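Local coordinates for protein glutamine cyclotransferase (Zymomonas mobilis, PDB 3NOL) that catalyses the conversion of N-terminal glutamine in peptides and proteins to pyroglutamate, with release of ammonia, at residues 228-233 against 237-242; 175-180 against 184-189; 68-71 against 76-79; 81-86 against 110-115. All blocks are in the same frame, centred on the assembly; numbering follows the deposited sequence.

In the fold
The chain folds as a five-bladed beta-propeller, and the four contacts sample its central channel and its rim. Contacts 1 and 2 are hairpins of two neighbouring blades whose centres lie about 10 Å apart; they touch through Ile230 N and Glu176 OE1 (2.8 Å) and through Gly229 N and Asn187 OD1 (2.9 Å), and both supply ligands to one calcium ion on the channel side. Contacts 3 and 4 lie farther out, each centred about 17 Å from the centre of the chain, and share strand 77-82. Gln79 NE2 of contact 3 reaches Arg115 O of contact 4 at 2.9 Å. Contacts 1 and 3 come no nearer than about 9 Å between nearest atoms.

Contact 1. Residues 228-233 against 237-242; sequences NGIAWD and HRLFVT. With CA (calcium ion), chain B.
Trp232 lies against His237, Arg238 and Leu239 at the turn end of the antiparallel hairpin of strands 227-233 and 238-243. With CG anti to the backbone N (chi1 172°), the indole leaves CB and swings back over the neighbouring strand. From CB outward, CE3 meets Arg238 O at 3.4 Å, CZ3 comes within 3.7 Å of Leu239 N, and CH2 and CZ2 at the far rim each stand 3.5 Å from His237 CG. The last is an edge-to-face pair, the indole edge over the centre of the imidazole face, planes 53° apart. His237 and Arg238 both oppose Asp233, a G1 beta bulge. An alanine in place of the tryptophan would probably leave the His237 imidazole free to turn and Leu239 CB without its aromatic cover. Deeper in, Ala231 N donates to Phe240 O and Phe240 N to Ala231 O, both 2.8 Å long, while Ile230 CG2 packs on Leu239 CD1 at 3.8 Å. Ile230 O turns away from this pairing and binds calcium at 2.4 Å. The chemistry is thus divided: paired amides fix the innermost strand of the blade, and a carbonyl left out of the pairing is available as a hard oxygen ligand for the metal.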
loop_
_atom_site.group_PDB
_atom_site.type_symbol
_atom_site.label_atom_id
_atom_site.label_comp_id
_atom_site.label_asym_id
_atom_site.label_seq_id
_atom_site.Cartn_x
_atom_site.Cartn_y
_atom_site.Cartn_z
ATOM N N ASN A 228 6.323 -4.620 1.728
ATOM C CA ASN A 228 5.121 -3.830 2.037
ATOM C C ASN A 228 5.099 -2.599 1.165
ATOM O O ASN A 228 6.024 -1.766 1.229
ATOM C CB ASN A 228 5.034 -3.381 3.520
ATOM C CG ASN A 228 3.628 -2.877 3.882
ATOM O OD1 ASN A 228 2.624 -3.622 3.744
ATOM N ND2 ASN A 228 3.535 -1.598 4.303
ATOM N N GLY A 229 4.060 -2.501 0.335
ATOM C CA GLY A 229 3.888 -1.348 -0.529
ATOM C C GLY A 229 3.775 -1.798 -1.966
ATOM O O GLY A 229 4.701 -2.423 -2.520
ATOM N N ILE A 230 2.614 -1.483 -2.542
ATOM C CA ILE A 230 2.239 -1.849 -3.898
ATOM C C ILE A 230 1.645 -0.622 -4.537
ATOM O O ILE A 230 0.719 -0.054 -3.954
ATOM C CB ILE A 230 1.121 -2.894 -3.916
ATOM C CG1 ILE A 230 1.451 -4.094 -3.017
ATOM C CG2 ILE A 230 0.862 -3.331 -5.372
ATOM C CD1 ILE A 230 0.271 -5.038 -2.786
ATOM N N ALA A 231 2.129 -0.250 -5.729
ATOM C CA ALA A 231 1.533 0.886 -6.476
ATOM C C ALA A 231 1.302 0.487 -7.921
ATOM O O ALA A 231 1.991 -0.402 -8.433
ATOM C CB ALA A 231 2.430 2.101 -6.416
ATOM N N TRP A 232 0.361 1.164 -8.573
ATOM C CA TRP A 232 -0.057 0.774 -9.903
ATOM C C TRP A 232 -0.295 2.031 -10.714
ATOM O O TRP A 232 -1.009 2.929 -10.284
ATOM C CB TRP A 232 -1.330 -0.068 -9.795
ATOM C CG TRP A 232 -2.013 -0.418 -11.086
ATOM C CD1 TRP A 232 -3.280 -0.049 -11.471
ATOM C CD2 TRP A 232 -1.499 -1.251 -12.139
ATOM N NE1 TRP A 232 -3.578 -0.588 -12.705
ATOM C CE2 TRP A 232 -2.505 -1.326 -13.142
ATOM C CE3 TRP A 232 -0.292 -1.932 -12.336
ATOM C CZ2 TRP A 232 -2.340 -2.076 -14.318
ATOM C CZ3 TRP A 232 -0.128 -2.681 -13.515
ATOM C CH2 TRP A 232 -1.137 -2.738 -14.488
ATOM N N ASP A 233 0.326 2.060 -11.890
ATOM C CA ASP A 233 0.228 3.153 -12.830
ATOM C C ASP A 233 -0.713 2.635 -13.897
ATOM O O ASP A 233 -0.333 1.810 -14.738
ATOM C CB ASP A 233 1.619 3.452 -13.403
ATOM C CG ASP A 233 1.598 4.359 -14.636
ATOM O OD1 ASP A 233 2.704 4.613 -15.149
ATOM O OD2 ASP A 233 0.512 4.777 -15.095
ATOM N N HIS A 237 0.319 0.945 -17.296
ATOM C CA HIS A 237 0.309 -0.406 -16.713
ATOM C C HIS A 237 1.681 -0.808 -16.137
ATOM O O HIS A 237 2.306 -1.792 -16.564
ATOM C CB HIS A 237 -0.254 -1.423 -17.714
ATOM C CG HIS A 237 -1.752 -1.537 -17.675
ATOM N ND1 HIS A 237 -2.410 -2.728 -17.914
ATOM C CD2 HIS A 237 -2.717 -0.616 -17.422
ATOM C CE1 HIS A 237 -3.717 -2.531 -17.822
ATOM N NE2 HIS A 237 -3.930 -1.261 -17.515
ATOM N N ARG A 238 2.120 -0.028 -15.153
ATOM C CA ARG A 238 3.334 -0.335 -14.384
ATOM C C ARG A 238 2.986 -0.704 -12.950
ATOM O O ARG A 238 2.373 0.095 -12.225
ATOM C CB ARG A 238 4.312 0.853 -14.399
ATOM C CG ARG A 238 4.897 1.179 -15.784
ATOM C CD ARG A 238 5.953 2.304 -15.738
ATOM N NE ARG A 238 5.341 3.586 -15.365
ATOM C CZ ARG A 238 5.995 4.717 -15.077
ATOM N NH1 ARG A 238 7.323 4.784 -15.101
ATOM N NH2 ARG A 238 5.299 5.812 -14.757
ATOM N N LEU A 239 3.389 -1.910 -12.553
ATOM C CA LEU A 239 3.200 -2.387 -11.192
ATOM C C LEU A 239 4.512 -2.224 -10.414
ATOM O O LEU A 239 5.563 -2.698 -10.864
ATOM C CB LEU A 239 2.795 -3.863 -11.210
ATOM C CG LEU A 239 2.472 -4.543 -9.875
ATOM C CD1 LEU A 239 1.327 -3.858 -9.155
ATOM C CD2 LEU A 239 2.181 -6.032 -10.069
ATOM N N PHE A 240 4.432 -1.577 -9.258
ATOM C CA PHE A 240 5.611 -1.263 -8.450
ATOM C C PHE A 240 5.446 -1.898 -7.077
ATOM O O PHE A 240 4.381 -1.762 -6.447
ATOM C CB PHE A 240 5.750 0.251 -8.242
ATOM C CG PHE A 240 5.909 1.041 -9.513
ATOM C CD1 PHE A 240 7.160 1.117 -10.142
ATOM C CD2 PHE A 240 4.810 1.707 -10.076
ATOM C CE1 PHE A 240 7.316 1.872 -11.300
ATOM C CE2 PHE A 240 4.961 2.464 -11.243
ATOM C CZ PHE A 240 6.200 2.550 -11.850
ATOM N N VAL A 241 6.509 -2.532 -6.594
ATOM C CA VAL A 241 6.488 -3.109 -5.241
ATOM C C VAL A 241 7.743 -2.691 -4.472
ATOM O O VAL A 241 8.830 -2.541 -5.058
ATOM C CB VAL A 241 6.369 -4.652 -5.266
ATOM C CG1 VAL A 241 4.999 -5.083 -5.858
ATOM C CG2 VAL A 241 7.539 -5.287 -6.057
ATOM N N THR A 242 7.586 -2.475 -3.170
ATOM C CA THR A 242 8.733 -2.189 -2.314
ATOM C C THR A 242 8.530 -2.790 -0.903
ATOM O O THR A 242 7.654 -3.645 -0.680
ATOM C CB THR A 242 9.076 -0.644 -2.305
ATOM O OG1 THR A 242 10.377 -0.408 -1.715
ATOM C CG2 THR A 242 7.999 0.147 -1.563
HETATM CA CA CA B . -0.886 1.008 -2.457
HETATM O O HOH W 1 5.188 -4.990 -1.682
HETATM O O HOH W 2 -2.500 2.701 -1.945
#

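Contact 2. Residues 175-180 against 184-189. With CA (calcium ion), chain B; SO4 (sulfate ion), chain D.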
loop_
_atom_site.group_PDB
_atom_site.type_symbol
_atom_site.label_atom_id
_atom_site.label_comp_id
_atom_site.label_asym_id
_atom_site.label_seq_id
_atom_site.Cartn_x
_atom_site.Cartn_y
_atom_site.Cartn_z
ATOM N N ASN A 175 -2.146 -6.037 4.743
ATOM C CA ASN A 175 -1.470 -4.768 5.028
ATOM C C ASN A 175 -1.616 -3.805 3.829
ATOM O O ASN A 175 -2.756 -3.541 3.433
ATOM C CB ASN A 175 -0.001 -5.028 5.388
ATOM C CG ASN A 175 0.585 -3.940 6.294
ATOM O OD1 ASN A 175 -0.012 -2.862 6.484
ATOM N ND2 ASN A 175 1.768 -4.216 6.849
ATOM N N GLU A 176 -0.508 -3.305 3.242
ATOM C CA GLU A 176 -0.635 -2.322 2.127
ATOM C C GLU A 176 -1.503 -2.887 0.988
ATOM O O GLU A 176 -1.413 -4.075 0.655
ATOM C CB GLU A 176 0.739 -1.821 1.620
ATOM C CG GLU A 176 0.813 -0.321 1.406
ATOM C CD GLU A 176 0.236 0.144 0.049
ATOM O OE1 GLU A 176 0.478 -0.533 -0.983
ATOM O OE2 GLU A 176 -0.408 1.225 0.021
ATOM N N LEU A 177 -2.362 -2.031 0.432
ATOM C CA LEU A 177 -3.320 -2.456 -0.597
ATOM C C LEU A 177 -3.086 -1.695 -1.885
ATOM O O LEU A 177 -2.571 -0.563 -1.853
ATOM C CB LEU A 177 -4.754 -2.153 -0.163
ATOM C CG LEU A 177 -5.281 -2.782 1.128
ATOM C CD1 LEU A 177 -6.765 -2.427 1.289
ATOM C CD2 LEU A 177 -5.056 -4.294 1.056
ATOM N N GLU A 178 -3.521 -2.301 -2.989
ATOM C CA GLU A 178 -3.631 -1.571 -4.254
ATOM C C GLU A 178 -4.726 -2.160 -5.143
ATOM O O GLU A 178 -4.742 -3.369 -5.361
ATOM C CB GLU A 178 -2.295 -1.568 -5.017
ATOM C CG GLU A 178 -2.319 -0.564 -6.176
ATOM C CD GLU A 178 -2.333 0.890 -5.694
ATOM O OE1 GLU A 178 -2.753 1.754 -6.490
ATOM O OE2 GLU A 178 -1.920 1.183 -4.529
ATOM N N TRP A 179 -5.627 -1.306 -5.638
ATOM C CA TRP A 179 -6.613 -1.730 -6.653
ATOM C C TRP A 179 -5.894 -1.840 -7.990
ATOM O O TRP A 179 -5.313 -0.860 -8.482
ATOM C CB TRP A 179 -7.699 -0.671 -6.754
ATOM C CG TRP A 179 -8.794 -1.029 -7.679
ATOM C CD1 TRP A 179 -8.956 -0.597 -8.973
ATOM C CD2 TRP A 179 -9.926 -1.849 -7.383
ATOM N NE1 TRP A 179 -10.113 -1.127 -9.507
ATOM C CE2 TRP A 179 -10.729 -1.901 -8.556
ATOM C CE3 TRP A 179 -10.330 -2.569 -6.255
ATOM C CZ2 TRP A 179 -11.934 -2.627 -8.617
ATOM C CZ3 TRP A 179 -11.539 -3.294 -6.319
ATOM C CH2 TRP A 179 -12.312 -3.327 -7.497
ATOM N N VAL A 180 -5.888 -3.038 -8.564
ATOM C CA VAL A 180 -5.197 -3.276 -9.817
ATOM C C VAL A 180 -6.139 -3.987 -10.791
ATOM O O VAL A 180 -6.455 -5.173 -10.617
ATOM C CB VAL A 180 -3.881 -4.091 -9.596
ATOM C CG1 VAL A 180 -3.128 -4.352 -10.927
ATOM C CG2 VAL A 180 -2.959 -3.410 -8.572
ATOM N N ILE A 184 -8.295 -6.514 -5.824
ATOM C CA ILE A 184 -7.572 -5.911 -4.698
ATOM C C ILE A 184 -6.283 -6.715 -4.475
ATOM O O ILE A 184 -6.341 -7.907 -4.172
ATOM C CB ILE A 184 -8.429 -5.880 -3.391
ATOM C CG1 ILE A 184 -9.752 -5.115 -3.602
ATOM C CG2 ILE A 184 -7.577 -5.330 -2.210
ATOM C CD1 ILE A 184 -10.798 -5.471 -2.604
ATOM N N PHE A 185 -5.131 -6.085 -4.691
ATOM C CA PHE A 185 -3.839 -6.691 -4.323
ATOM C C PHE A 185 -3.531 -6.290 -2.870
ATOM O O PHE A 185 -3.682 -5.113 -2.502
ATOM C CB PHE A 185 -2.721 -6.157 -5.211
ATOM C CG PHE A 185 -2.685 -6.751 -6.637
ATOM C CD1 PHE A 185 -3.838 -7.284 -7.254
ATOM C CD2 PHE A 185 -1.490 -6.723 -7.348
ATOM C CE1 PHE A 185 -3.788 -7.799 -8.570
ATOM C CE2 PHE A 185 -1.411 -7.221 -8.669
ATOM C CZ PHE A 185 -2.572 -7.762 -9.283
ATOM N N ALA A 186 -3.068 -7.243 -2.059
ATOM C CA ALA A 186 -2.716 -6.918 -0.669
ATOM C C ALA A 186 -1.417 -7.564 -0.252
ATOM O O ALA A 186 -1.216 -8.759 -0.505
ATOM C CB ALA A 186 -3.812 -7.378 0.288
ATOM N N ASN A 187 -0.528 -6.798 0.378
ATOM C CA ASN A 187 0.570 -7.439 1.094
ATOM C C ASN A 187 -0.021 -8.268 2.234
ATOM O O ASN A 187 -1.021 -7.876 2.836
ATOM C CB ASN A 187 1.548 -6.410 1.672
ATOM C CG ASN A 187 2.370 -5.722 0.600
ATOM O OD1 ASN A 187 2.089 -4.585 0.241
ATOM N ND2 ASN A 187 3.391 -6.409 0.088
ATOM N N VAL A 188 0.610 -9.410 2.507
ATOM C CA VAL A 188 0.318 -10.186 3.689
ATOM C C VAL A 188 1.549 -10.057 4.594
ATOM O O VAL A 188 2.645 -10.552 4.278
ATOM C CB VAL A 188 0.032 -11.653 3.355
ATOM C CG1 VAL A 188 -0.300 -12.417 4.650
ATOM C CG2 VAL A 188 -1.077 -11.761 2.278
ATOM N N TRP A 189 1.344 -9.325 5.685
ATOM C CA TRP A 189 2.417 -8.937 6.585
ATOM C C TRP A 189 3.161 -10.160 7.075
ATOM O O TRP A 189 2.546 -11.184 7.405
ATOM C CB TRP A 189 1.857 -8.150 7.770
ATOM C CG TRP A 189 2.861 -7.329 8.542
ATOM C CD1 TRP A 189 3.885 -6.547 8.030
ATOM C CD2 TRP A 189 2.906 -7.160 9.964
ATOM N NE1 TRP A 189 4.568 -5.937 9.061
ATOM C CE2 TRP A 189 3.968 -6.266 10.252
ATOM C CE3 TRP A 189 2.127 -7.655 11.023
ATOM C CZ2 TRP A 189 4.297 -5.889 11.576
ATOM C CZ3 TRP A 189 2.455 -7.283 12.338
ATOM C CH2 TRP A 189 3.526 -6.414 12.599
HETATM CA CA CA B . -0.886 1.008 -2.457
HETATM S S SO4 D . -10.430 -0.685 -12.963
HETATM O O1 SO4 D . -10.459 -0.056 -14.285
HETATM O O2 SO4 D . -9.086 -1.169 -12.668
HETATM O O3 SO4 D . -10.836 0.317 -11.979
HETATM O O4 SO4 D . -11.356 -1.823 -12.923
HETATM O O HOH W 2 -2.500 2.701 -1.945
#
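Leu177 and Ala186 face each other in the innermost hairpin of one propeller blade, strands 177-180 and 183-188, beside the central channel. Packing is tightest here: Leu177 CD2 presses on Ala186 CB at 3.4 Å, closer than an ordinary carbon contact, and Leu148 of the preceding blade lies against the same leucine. On the face of the sheet that bears Glu178 and Phe185, Val180 sits over the phenyl ring of Phe185, its CB 3.8 Å from the ring centroid and 8° off the normal, a CH-pi contact in which CG1 and CG2 straddle the ring toward CZ and CD2. The Glu178–Phe185 pair is joined by two backbone hydrogen bonds, one in each direction. Before it, the chain turns a corner at Glu176, whose carbonyl still accepts the N-H of Asn187; the Asn187 amide oxygen is taken by Gly229 N of the next blade.

The two ends are looser, and their tryptophans are partly exposed. Trp189 CD1 is 3.4 Å from Asn175 ND2, the amide set obliquely to the indole, planes 85° apart; ND2 also bonds to a glycerol, probably from the crystallisation liquor. At the other end Trp179 rests CE3 on Ile184 CG1 and gives its N-H to a sulfate, probably of the same origin. Toward the channel three successive residues grip the calcium ion, joined by Ile230, Phe48 and water. Glu176 binds it with both carboxylate oxygens, Leu177 through its carbonyl, and Glu178, bent at CG (chi2 69°), with OE2 alone at 2.3 Å.

Contact 3. Residues 68-71 against 76-79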
loop_
_atom_site.group_PDB
_atom_site.type_symbol
_atom_site.label_atom_id
_atom_site.label_comp_id
_atom_site.label_asym_id
_atom_site.label_seq_id
_atom_site.Cartn_x
_atom_site.Cartn_y
_atom_site.Cartn_z
ATOM N N ARG A 68 5.218 11.801 1.776
ATOM C CA ARG A 68 6.113 12.413 0.787
ATOM C C ARG A 68 5.692 12.155 -0.648
ATOM O O ARG A 68 5.167 11.083 -0.959
ATOM C CB ARG A 68 7.557 11.948 0.971
ATOM C CG ARG A 68 7.730 10.436 1.020
ATOM C CD ARG A 68 9.201 9.956 1.003
ATOM N NE ARG A 68 10.034 10.663 1.981
ATOM C CZ ARG A 68 11.172 10.206 2.508
ATOM N NH1 ARG A 68 11.673 8.986 2.191
ATOM N NH2 ARG A 68 11.821 10.996 3.362
ATOM N N LYS A 69 5.944 13.148 -1.504
ATOM C CA LYS A 69 5.865 12.983 -2.955
ATOM C C LYS A 69 7.277 12.691 -3.459
ATOM O O LYS A 69 8.197 13.456 -3.178
ATOM C CB LYS A 69 5.361 14.276 -3.603
ATOM C CG LYS A 69 5.208 14.170 -5.089
ATOM C CD LYS A 69 4.656 15.497 -5.673
ATOM C CE LYS A 69 4.534 15.441 -7.199
ATOM N NZ LYS A 69 4.034 16.743 -7.776
ATOM N N VAL A 70 7.429 11.602 -4.213
ATOM C CA VAL A 70 8.744 11.065 -4.557
ATOM C C VAL A 70 8.909 10.870 -6.078
ATOM O O VAL A 70 8.042 10.272 -6.750
ATOM C CB VAL A 70 8.981 9.705 -3.805
ATOM C CG1 VAL A 70 10.289 9.080 -4.205
ATOM C CG2 VAL A 70 8.935 9.881 -2.328
ATOM N N ASP A 71 10.018 11.404 -6.600
ATOM C CA ASP A 71 10.447 11.179 -7.987
ATOM C C ASP A 71 10.775 9.705 -8.177
ATOM O O ASP A 71 11.586 9.152 -7.420
ATOM C CB ASP A 71 11.708 11.998 -8.297
ATOM C CG ASP A 71 12.179 11.805 -9.726
ATOM O OD1 ASP A 71 11.490 12.262 -10.657
ATOM O OD2 ASP A 71 13.232 11.162 -9.918
ATOM N N LYS A 76 14.018 10.504 -4.847
ATOM C CA LYS A 76 14.162 11.701 -4.010
ATOM C C LYS A 76 12.814 12.351 -3.746
ATOM O O LYS A 76 11.917 12.286 -4.579
ATOM C CB LYS A 76 15.088 12.724 -4.671
ATOM C CG LYS A 76 16.507 12.216 -4.884
ATOM C CD LYS A 76 17.348 13.289 -5.583
ATOM C CE LYS A 76 18.764 12.804 -5.866
ATOM N NZ LYS A 76 19.474 12.328 -4.643
ATOM N N THR A 77 12.712 13.008 -2.594
ATOM C CA THR A 77 11.488 13.670 -2.163
ATOM C C THR A 77 11.377 15.074 -2.802
ATOM O O THR A 77 12.374 15.811 -2.899
ATOM C CB THR A 77 11.403 13.696 -0.613
ATOM O OG1 THR A 77 11.255 12.351 -0.124
ATOM C CG2 THR A 77 10.207 14.506 -0.135
ATOM N N LEU A 78 10.181 15.407 -3.272
ATOM C CA LEU A 78 9.897 16.744 -3.835
ATOM C C LEU A 78 9.111 17.609 -2.841
ATOM O O LEU A 78 9.223 18.847 -2.843
ATOM C CB LEU A 78 9.145 16.653 -5.167
ATOM C CG LEU A 78 9.858 16.305 -6.482
ATOM C CD1 LEU A 78 10.249 14.836 -6.562
ATOM C CD2 LEU A 78 8.937 16.681 -7.648
ATOM N N GLN A 79 8.351 16.938 -1.973
ATOM C CA GLN A 79 7.400 17.581 -1.064
ATOM C C GLN A 79 7.185 16.638 0.104
ATOM O O GLN A 79 7.079 15.440 -0.101
ATOM C CB GLN A 79 6.092 17.774 -1.829
ATOM C CG GLN A 79 4.960 18.402 -1.072
ATOM C CD GLN A 79 3.717 18.431 -1.949
ATOM O OE1 GLN A 79 3.464 17.478 -2.689
ATOM N NE2 GLN A 79 2.952 19.517 -1.888
#
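Arg68 and Thr77 cross at about a right angle, the threonine hydroxyl lying over one face of the guanidinium. Thr77 OG1 is 3.0 Å from Arg68 NE, but it sits above the plane, and the angle is too poor for a hydrogen bond. The arginine folds over the threonine because its CG lies between the backbone N and the carbonyl carbon (chi1 52°) and the chain bends again at CD. The terminal nitrogens are engaged by other residues, NH1 by Asp40 in a salt bridge and NH2 by Gln80. Thr77 CG2, turned the other way, packs on Arg68 CB at 3.8 Å.

Lys69 and Gln79 meet obliquely on the other face of the sheet. Both chains are extended; Gln79 OE1 lies alongside the aliphatic part of the lysine, 3.8 Å from Lys69 CD, while the lysine also makes a cation-pi contact with Tyr54 and the glutamine amide nitrogen bonds to Arg115 O.

The hairpin joins the two outer strands of a four-stranded propeller blade, 64-70 and 77-82, and carries a beta bulge. Lys69 pairs with Gln79 but Val70 with Thr77, so Leu78 is the extra residue. Lys69 bonds both to the extra residue and to the one after it: its carbonyl receives Leu78 N at 2.8 Å, almost straight (177°), and its N-H goes to Gln79 O. Leu78 curls back over the strand, its CD1 3.6 Å from Asp71 CB and 3.4 Å from Asp71 N. That same N-H donates to Lys76 O at 2.9 Å, and the Asp71 carboxylate turns into the connecting loop, where OD2 bonds to Ser74 OG.

Contact 4. Residues 81-86 against 110-115; sequences IELGKR and FVWNIR
Ile81 and Leu83 reach across to Trp112 where two blades of the propeller lean together: strand 77-82 forms the outer edge of one, and strand 108-113 belongs to the next. The nearest CA atoms of the two segments stay about 10 Å apart, with no hydrogen bond between the segments, and side chains alone make the join. Ile81 comes first. Its CG1 lies between the backbone N and the carbonyl carbon (chi1 60°), which carries CD1 over the five-membered ring of Trp112, 3.7 Å from the centroid and 24° off the normal. Two residues on, Leu83 meets the indole at about a right angle, touching its benzo end, while the leucine carbonyl receives Arg64 NH1 within its own blade. Beyond it the chain runs away from Trp112. CB of Phe110, from the same strand, lies against the opposite indole face, toward its rim, so the ring is held between one blade's aliphatic tips and its own strand. A serine in place of the tryptophan would probably open a gap between the blades and leave both Ile81 and Leu83 without their partner. The approaches are close: Ile81 CD1 stands 3.4 Å from Trp112 NE1, and Leu83 CD2 lies 3.8 Å from Trp112 CZ2.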
loop_
_atom_site.group_PDB
_atom_site.type_symbol
_atom_site.label_atom_id
_atom_site.label_comp_id
_atom_site.label_asym_id
_atom_site.label_seq_id
_atom_site.Cartn_x
_atom_site.Cartn_y
_atom_site.Cartn_z
ATOM N N ILE A 81 5.352 16.329 4.299
ATOM C CA ILE A 81 4.829 16.807 5.596
ATOM C C ILE A 81 5.179 15.791 6.670
ATOM O O ILE A 81 5.263 14.586 6.387
ATOM C CB ILE A 81 3.299 17.137 5.566
ATOM C CG1 ILE A 81 2.438 15.910 5.204
ATOM C CG2 ILE A 81 3.041 18.351 4.646
ATOM C CD1 ILE A 81 0.921 16.081 5.410
ATOM N N GLU A 82 5.431 16.285 7.878
ATOM C CA GLU A 82 5.696 15.445 9.015
ATOM C C GLU A 82 4.488 15.558 9.944
ATOM O O GLU A 82 4.110 16.662 10.366
ATOM C CB GLU A 82 6.971 15.925 9.724
ATOM C CG GLU A 82 7.325 15.065 10.915
ATOM C CD GLU A 82 8.649 15.430 11.583
ATOM O OE1 GLU A 82 9.360 16.362 11.117
ATOM O OE2 GLU A 82 8.963 14.764 12.604
ATOM N N LEU A 83 3.882 14.421 10.268
ATOM C CA LEU A 83 2.713 14.414 11.135
ATOM C C LEU A 83 3.096 14.779 12.565
ATOM O O LEU A 83 4.227 14.537 12.985
ATOM C CB LEU A 83 2.034 13.041 11.118
ATOM C CG LEU A 83 1.475 12.569 9.765
ATOM C CD1 LEU A 83 0.455 11.466 10.019
ATOM C CD2 LEU A 83 0.861 13.695 8.949
ATOM N N GLY A 84 2.149 15.363 13.294
ATOM C CA GLY A 84 2.361 15.650 14.722
ATOM C C GLY A 84 2.843 14.431 15.497
ATOM O O GLY A 84 2.508 13.287 15.173
ATOM N N LYS A 85 3.636 14.669 16.534
ATOM C CA LYS A 85 4.208 13.585 17.328
ATOM C C LYS A 85 3.153 12.639 17.949
ATOM O O LYS A 85 3.463 11.495 18.254
ATOM C CB LYS A 85 5.126 14.167 18.406
ATOM C CG LYS A 85 4.489 15.300 19.175
ATOM C CD LYS A 85 5.428 15.862 20.246
ATOM C CE LYS A 85 4.611 16.673 21.248
ATOM N NZ LYS A 85 5.468 17.320 22.273
ATOM N N ARG A 86 1.915 13.116 18.094
ATOM C CA ARG A 86 0.797 12.306 18.639
ATOM C C ARG A 86 0.288 11.228 17.677
ATOM O O ARG A 86 -0.351 10.267 18.106
ATOM C CB ARG A 86 -0.382 13.201 19.046
ATOM C CG ARG A 86 -0.170 13.952 20.351
ATOM C CD ARG A 86 -1.480 14.133 21.090
ATOM N NE ARG A 86 -2.370 15.069 20.407
ATOM C CZ ARG A 86 -3.698 15.067 20.506
ATOM N NH1 ARG A 86 -4.406 15.974 19.845
ATOM N NH2 ARG A 86 -4.323 14.162 21.255
ATOM N N PHE A 110 -6.960 11.191 8.281
ATOM C CA PHE A 110 -6.844 12.580 7.843
ATOM C C PHE A 110 -7.145 12.670 6.371
ATOM O O PHE A 110 -7.054 11.674 5.660
ATOM C CB PHE A 110 -5.423 13.113 8.099
ATOM C CG PHE A 110 -5.037 13.114 9.557
ATOM C CD1 PHE A 110 -4.127 12.180 10.051
ATOM C CD2 PHE A 110 -5.606 14.047 10.433
ATOM C CE1 PHE A 110 -3.764 12.187 11.418
ATOM C CE2 PHE A 110 -5.273 14.065 11.795
ATOM C CZ PHE A 110 -4.359 13.121 12.296
ATOM N N VAL A 111 -7.513 13.870 5.931
ATOM C CA VAL A 111 -7.636 14.165 4.522
ATOM C C VAL A 111 -6.815 15.416 4.253
ATOM O O VAL A 111 -6.952 16.407 4.976
ATOM C CB VAL A 111 -9.107 14.435 4.088
ATOM C CG1 VAL A 111 -9.148 14.690 2.577
ATOM C CG2 VAL A 111 -10.046 13.260 4.491
ATOM N N TRP A 112 -5.941 15.329 3.246
ATOM C CA TRP A 112 -5.129 16.474 2.799
ATOM C C TRP A 112 -5.437 16.850 1.351
ATOM O O TRP A 112 -5.747 15.976 0.504
ATOM C CB TRP A 112 -3.620 16.166 2.951
ATOM C CG TRP A 112 -3.154 15.690 4.330
ATOM C CD1 TRP A 112 -2.736 16.478 5.385
ATOM C CD2 TRP A 112 -2.961 14.329 4.751
ATOM N NE1 TRP A 112 -2.330 15.682 6.440
ATOM C CE2 TRP A 112 -2.470 14.364 6.085
ATOM C CE3 TRP A 112 -3.177 13.080 4.138
ATOM C CZ2 TRP A 112 -2.191 13.194 6.820
ATOM C CZ3 TRP A 112 -2.903 11.918 4.863
ATOM C CH2 TRP A 112 -2.397 11.985 6.194
ATOM N N ASN A 113 -5.365 18.153 1.058
ATOM C CA ASN A 113 -5.363 18.591 -0.337
ATOM C C ASN A 113 -4.077 18.123 -1.002
ATOM O O ASN A 113 -2.992 18.277 -0.446
ATOM C CB ASN A 113 -5.474 20.116 -0.442
ATOM C CG ASN A 113 -6.858 20.648 -0.080
ATOM O OD1 ASN A 113 -7.008 21.843 0.192
ATOM N ND2 ASN A 113 -7.861 19.789 -0.074
ATOM N N ILE A 114 -4.179 17.562 -2.203
ATOM C CA ILE A 114 -2.984 17.021 -2.851
ATOM C C ILE A 114 -1.945 18.095 -3.245
ATOM O O ILE A 114 -0.738 17.820 -3.204
ATOM C CB ILE A 114 -3.306 16.027 -4.022
ATOM C CG1 ILE A 114 -2.076 15.146 -4.297
ATOM C CG2 ILE A 114 -3.773 16.781 -5.245
ATOM C CD1 ILE A 114 -2.385 13.764 -4.865
ATOM N N ARG A 115 -2.397 19.302 -3.604
ATOM C CA ARG A 115 -1.471 20.342 -4.104
ATOM C C ARG A 115 -0.333 20.673 -3.116
ATOM O O ARG A 115 0.837 20.628 -3.500
ATOM C CB ARG A 115 -2.191 21.636 -4.539
ATOM C CG ARG A 115 -1.214 22.649 -5.146
ATOM C CD ARG A 115 -1.790 24.023 -5.498
ATOM N NE ARG A 115 -0.752 24.823 -6.161
ATOM C CZ ARG A 115 -0.751 26.156 -6.250
ATOM N NH1 ARG A 115 0.245 26.782 -6.884
ATOM N NH2 ARG A 115 -1.735 26.868 -5.689
#